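Side-chain contact in acetylserotonin O-methyltransferase (Homo sapiens, PDB 4A6D), which catalyses the last step of melatonin synthesis, transferring a methyl group from S-adenosylmethionine to N-acetylserotonin, and works as a homodimer: residues L72-T77 with F83-E88. Sequence-based numbering, arbitrary orientation.
Sequences LLKVET and FYRNTE. With SO4 (sulfate ion), chain G.
Arg85 lies back across the neighbouring strand, its guanidinium roofing the aliphatic base of Lys74, with CB of Lys74 3.6 Å from the guanidinium plane. The pair belongs to the antiparallel beta hairpin (strands 73-78 and 81-86) of the dimerisation domain, a wing following helix 57-69 as in winged-helix folds, and illustrates how a cross-strand arginine can serve two acceptors. A chi1 of 85° sets CG between the backbone N and the carbonyl carbon, and a bend at chi3 turns the head toward the partner strand. There NH1 forms a salt bridge of 3.0 Å with OE2 of Glu76, the carboxylate and guanidinium planes 68° apart, while NH2 makes a weak bond to the Val75 carbonyl oxygen. Were Arg85 an alanine, the Glu76 carboxylate would probably lose this cationic mate and the Lys74 methylenes their cover. The Lys74 chain runs alongside a sulfate, probably from the crystallisation liquor, with CE 3.2 Å from its O2; the ion accepts a hydrogen bond from the backbone N of Glu88. Beneath, two hydrogen-bonded pairs, Lys74 with Arg85 and Glu76 with Phe83, flank the non-hydrogen-bonded pair Val75 and Tyr84. On the face opposite Lys74 and Arg85, CG2 of Val75 makes a CH-pi contact 4.0 Å from the Tyr84 ring centroid; the phenol is anchored by Asp65, and Arg291 of the second subunit packs on both residues. Thr87 N-caps the following helix, and its OG1 donates a 2.7 Å hydrogen bond to the carbonyl oxygen of Leu72, approaching from above the carbonyl plane.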
ATOM      1  N   LEU A  72      -1.895  -1.911 -16.453  1.00 75.89           N
ATOM      2  CA  LEU A  72      -1.159  -3.168 -16.399  1.00 75.58           C
ATOM      3  C   LEU A  72      -1.764  -4.061 -17.490  1.00 82.75           C
ATOM      4  O   LEU A  72      -1.060  -4.891 -18.057  1.00 84.60           O
ATOM      5  CB  LEU A  72      -1.229  -3.835 -15.007  1.00 73.26           C
ATOM      6  CG  LEU A  72      -0.695  -3.027 -13.817  1.00 73.17           C
ATOM      7  CD1 LEU A  72      -1.122  -3.645 -12.494  1.00 70.35           C
ATOM      8  CD2 LEU A  72       0.813  -2.828 -13.903  1.00 72.03           C
ATOM      9  N   LEU A  73      -3.056  -3.854 -17.813  1.00 79.82           N
ATOM     10  CA  LEU A  73      -3.751  -4.582 -18.883  1.00 82.62           C
ATOM     11  C   LEU A  73      -4.505  -3.660 -19.863  1.00 90.90           C
ATOM     12  O   LEU A  73      -4.842  -2.516 -19.533  1.00 89.74           O
ATOM     13  CB  LEU A  73      -4.720  -5.645 -18.328  1.00 82.25           C
ATOM     14  CG  LEU A  73      -4.161  -6.795 -17.495  1.00 85.11           C
ATOM     15  CD1 LEU A  73      -5.287  -7.680 -17.025  1.00 85.41           C
ATOM     16  CD2 LEU A  73      -3.134  -7.624 -18.274  1.00 87.68           C
ATOM     17  N   LYS A  74      -4.766  -4.176 -21.075  1.00 91.68           N
ATOM     18  CA  LYS A  74      -5.535  -3.492 -22.112  1.00 93.87           C
ATOM     19  C   LYS A  74      -6.850  -4.257 -22.291  1.00100.50           C
ATOM     20  O   LYS A  74      -6.864  -5.484 -22.188  1.00101.25           O
ATOM     21  CB  LYS A  74      -4.780  -3.465 -23.458  1.00 99.58           C
ATOM     22  CG  LYS A  74      -3.595  -2.496 -23.551  1.00113.36           C
ATOM     23  CD  LYS A  74      -3.284  -2.064 -25.000  1.00126.20           C
ATOM     24  CE  LYS A  74      -2.626  -3.136 -25.848  1.00146.38           C
ATOM     25  NZ  LYS A  74      -2.211  -2.634 -27.190  1.00159.79           N
ATOM     26  N   VAL A  75      -7.947  -3.542 -22.562  1.00 98.23           N
ATOM     27  CA  VAL A  75      -9.233  -4.189 -22.794  1.00 99.96           C
ATOM     28  C   VAL A  75      -9.707  -3.838 -24.198  1.00110.04           C
ATOM     29  O   VAL A  75      -9.255  -2.842 -24.768  1.00110.70           O
ATOM     30  CB  VAL A  75     -10.279  -3.910 -21.669  1.00100.74           C
ATOM     31  CG1 VAL A  75     -10.796  -2.476 -21.705  1.00 99.62           C
ATOM     32  CG2 VAL A  75     -11.433  -4.904 -21.714  1.00101.80           C
ATOM     33  N   GLU A  76     -10.548  -4.699 -24.775  1.00110.72           N
ATOM     34  CA  GLU A  76     -11.163  -4.520 -26.087  1.00114.55           C
ATOM     35  C   GLU A  76     -12.554  -5.121 -26.036  1.00120.78           C
ATOM     36  O   GLU A  76     -12.836  -5.968 -25.183  1.00120.76           O
ATOM     37  CB  GLU A  76     -10.290  -5.079 -27.244  1.00119.33           C
ATOM     38  CG  GLU A  76     -10.543  -6.521 -27.667  1.00134.27           C
ATOM     39  CD  GLU A  76      -9.462  -7.130 -28.545  1.00159.65           C
ATOM     40  OE1 GLU A  76      -9.545  -6.985 -29.786  1.00156.99           O
ATOM     41  OE2 GLU A  76      -8.532  -7.759 -27.987  1.00147.05           O
ATOM     42  N   THR A  77     -13.429  -4.671 -26.919  1.00118.48           N
ATOM     43  CA  THR A  77     -14.787  -5.169 -26.936  1.00118.75           C
ATOM     44  C   THR A  77     -15.040  -6.003 -28.188  1.00126.36           C
ATOM     45  O   THR A  77     -14.636  -5.609 -29.285  1.00128.37           O
ATOM     46  CB  THR A  77     -15.743  -3.993 -26.737  1.00123.86           C
ATOM     47  OG1 THR A  77     -15.280  -3.231 -25.613  1.00117.50           O
ATOM     48  CG2 THR A  77     -17.198  -4.434 -26.533  1.00122.80           C
ATOM     49  N   PHE A  83     -12.626  -8.311 -23.549  1.00103.64           N
ATOM     50  CA  PHE A  83     -11.491  -9.209 -23.748  1.00104.80           C
ATOM     51  C   PHE A  83     -10.209  -8.513 -23.329  1.00103.64           C
ATOM     52  O   PHE A  83      -9.898  -7.419 -23.805  1.00103.48           O
ATOM     53  CB  PHE A  83     -11.426  -9.725 -25.192  1.00111.58           C
ATOM     54  CG  PHE A  83     -12.519 -10.720 -25.497  1.00117.06           C
ATOM     55  CD1 PHE A  83     -12.350 -12.069 -25.217  1.00122.24           C
ATOM     56  CD2 PHE A  83     -13.728 -10.303 -26.039  1.00121.85           C
ATOM     57  CE1 PHE A  83     -13.370 -12.987 -25.479  1.00126.24           C
ATOM     58  CE2 PHE A  83     -14.748 -11.222 -26.300  1.00127.97           C
ATOM     59  CZ  PHE A  83     -14.553 -12.561 -26.032  1.00127.60           C
ATOM     60  N   TYR A  84      -9.487  -9.140 -22.402  1.00 95.75           N
ATOM     61  CA  TYR A  84      -8.272  -8.606 -21.803  1.00 90.96           C
ATOM     62  C   TYR A  84      -7.039  -9.164 -22.436  1.00 96.93           C
ATOM     63  O   TYR A  84      -7.021 -10.325 -22.837  1.00 99.74           O
ATOM     64  CB  TYR A  84      -8.271  -8.879 -20.295  1.00 87.71           C
ATOM     65  CG  TYR A  84      -9.503  -8.338 -19.605  1.00 86.03           C
ATOM     66  CD1 TYR A  84     -10.669  -9.100 -19.511  1.00 87.56           C
ATOM     67  CD2 TYR A  84      -9.534  -7.037 -19.113  1.00 85.19           C
ATOM     68  CE1 TYR A  84     -11.836  -8.576 -18.951  1.00 86.24           C
ATOM     69  CE2 TYR A  84     -10.691  -6.508 -18.538  1.00 85.83           C
ATOM     70  CZ  TYR A  84     -11.838  -7.281 -18.463  1.00 86.00           C
ATOM     71  OH  TYR A  84     -12.941  -6.780 -17.835  1.00 81.31           O
ATOM     72  N   ARG A  85      -6.002  -8.332 -22.530  1.00 91.89           N
ATOM     73  CA  ARG A  85      -4.715  -8.708 -23.092  1.00 92.82           C
ATOM     74  C   ARG A  85      -3.603  -8.013 -22.302  1.00 95.66           C
ATOM     75  O   ARG A  85      -3.868  -7.014 -21.629  1.00 93.19           O
ATOM     76  CB  ARG A  85      -4.667  -8.390 -24.608  1.00 93.88           C
ATOM     77  CG  ARG A  85      -4.271  -6.965 -24.985  1.00 97.26           C
ATOM     78  CD  ARG A  85      -4.515  -6.686 -26.456  1.00105.41           C
ATOM     79  NE  ARG A  85      -5.061  -5.342 -26.676  1.00119.43           N
ATOM     80  CZ  ARG A  85      -6.335  -4.996 -26.494  1.00137.92           C
ATOM     81  NH1 ARG A  85      -7.222  -5.893 -26.068  1.00121.89           N
ATOM     82  NH2 ARG A  85      -6.731  -3.751 -26.720  1.00133.12           N
ATOM     83  N   ASN A  86      -2.375  -8.546 -22.367  1.00 93.95           N
ATOM     84  CA  ASN A  86      -1.220  -7.970 -21.685  1.00 91.20           C
ATOM     85  C   ASN A  86      -0.750  -6.689 -22.384  1.00 96.23           C
ATOM     86  O   ASN A  86      -1.021  -6.475 -23.578  1.00 98.79           O
ATOM     87  CB  ASN A  86      -0.063  -8.978 -21.623  1.00 90.52           C
ATOM     88  CG  ASN A  86      -0.105  -9.963 -20.479  1.00103.86           C
ATOM     89  OD1 ASN A  86      -0.328  -9.610 -19.317  1.00 93.84           O
ATOM     90  ND2 ASN A  86       0.205 -11.217 -20.775  1.00 96.14           N
ATOM     91  N   THR A  87      -0.053  -5.841 -21.618  1.00 90.51           N
ATOM     92  CA  THR A  87       0.582  -4.603 -22.079  1.00 90.73           C
ATOM     93  C   THR A  87       2.071  -4.915 -22.326  1.00 97.00           C
ATOM     94  O   THR A  87       2.494  -6.067 -22.170  1.00 97.20           O
ATOM     95  CB  THR A  87       0.477  -3.527 -20.990  1.00 93.42           C
ATOM     96  OG1 THR A  87       0.923  -4.079 -19.745  1.00 91.65           O
ATOM     97  CG2 THR A  87      -0.910  -2.932 -20.876  1.00 89.71           C
ATOM     98  N   GLU A  88       2.875  -3.889 -22.669  1.00 95.00           N
ATOM     99  CA  GLU A  88       4.319  -4.070 -22.847  1.00 95.87           C
ATOM    100  C   GLU A  88       4.902  -4.303 -21.461  1.00 96.71           C
ATOM    101  O   GLU A  88       5.711  -5.208 -21.286  1.00 96.56           O
ATOM    102  CB  GLU A  88       4.959  -2.840 -23.511  1.00 98.52           C
ATOM    103  CG  GLU A  88       4.786  -2.810 -25.022  1.00116.92           C
ATOM    104  CD  GLU A  88       5.888  -3.436 -25.860  1.00150.10           C
ATOM    105  OE1 GLU A  88       6.756  -4.148 -25.300  1.00141.85           O
ATOM    106  OE2 GLU A  88       5.869  -3.220 -27.094  1.00157.92           O
TER
HETATM  107  S   SO4 G1353       0.868  -1.301 -24.679  1.00158.63           S
HETATM  108  O1  SO4 G1353       1.881  -1.033 -25.717  1.00165.76           O
HETATM  109  O2  SO4 G1353       0.370  -2.659 -24.838  1.00164.34           O
HETATM  110  O3  SO4 G1353       1.486  -1.168 -23.351  1.00161.03           O
HETATM  111  O4  SO4 G1353      -0.245  -0.348 -24.816  1.00164.07           O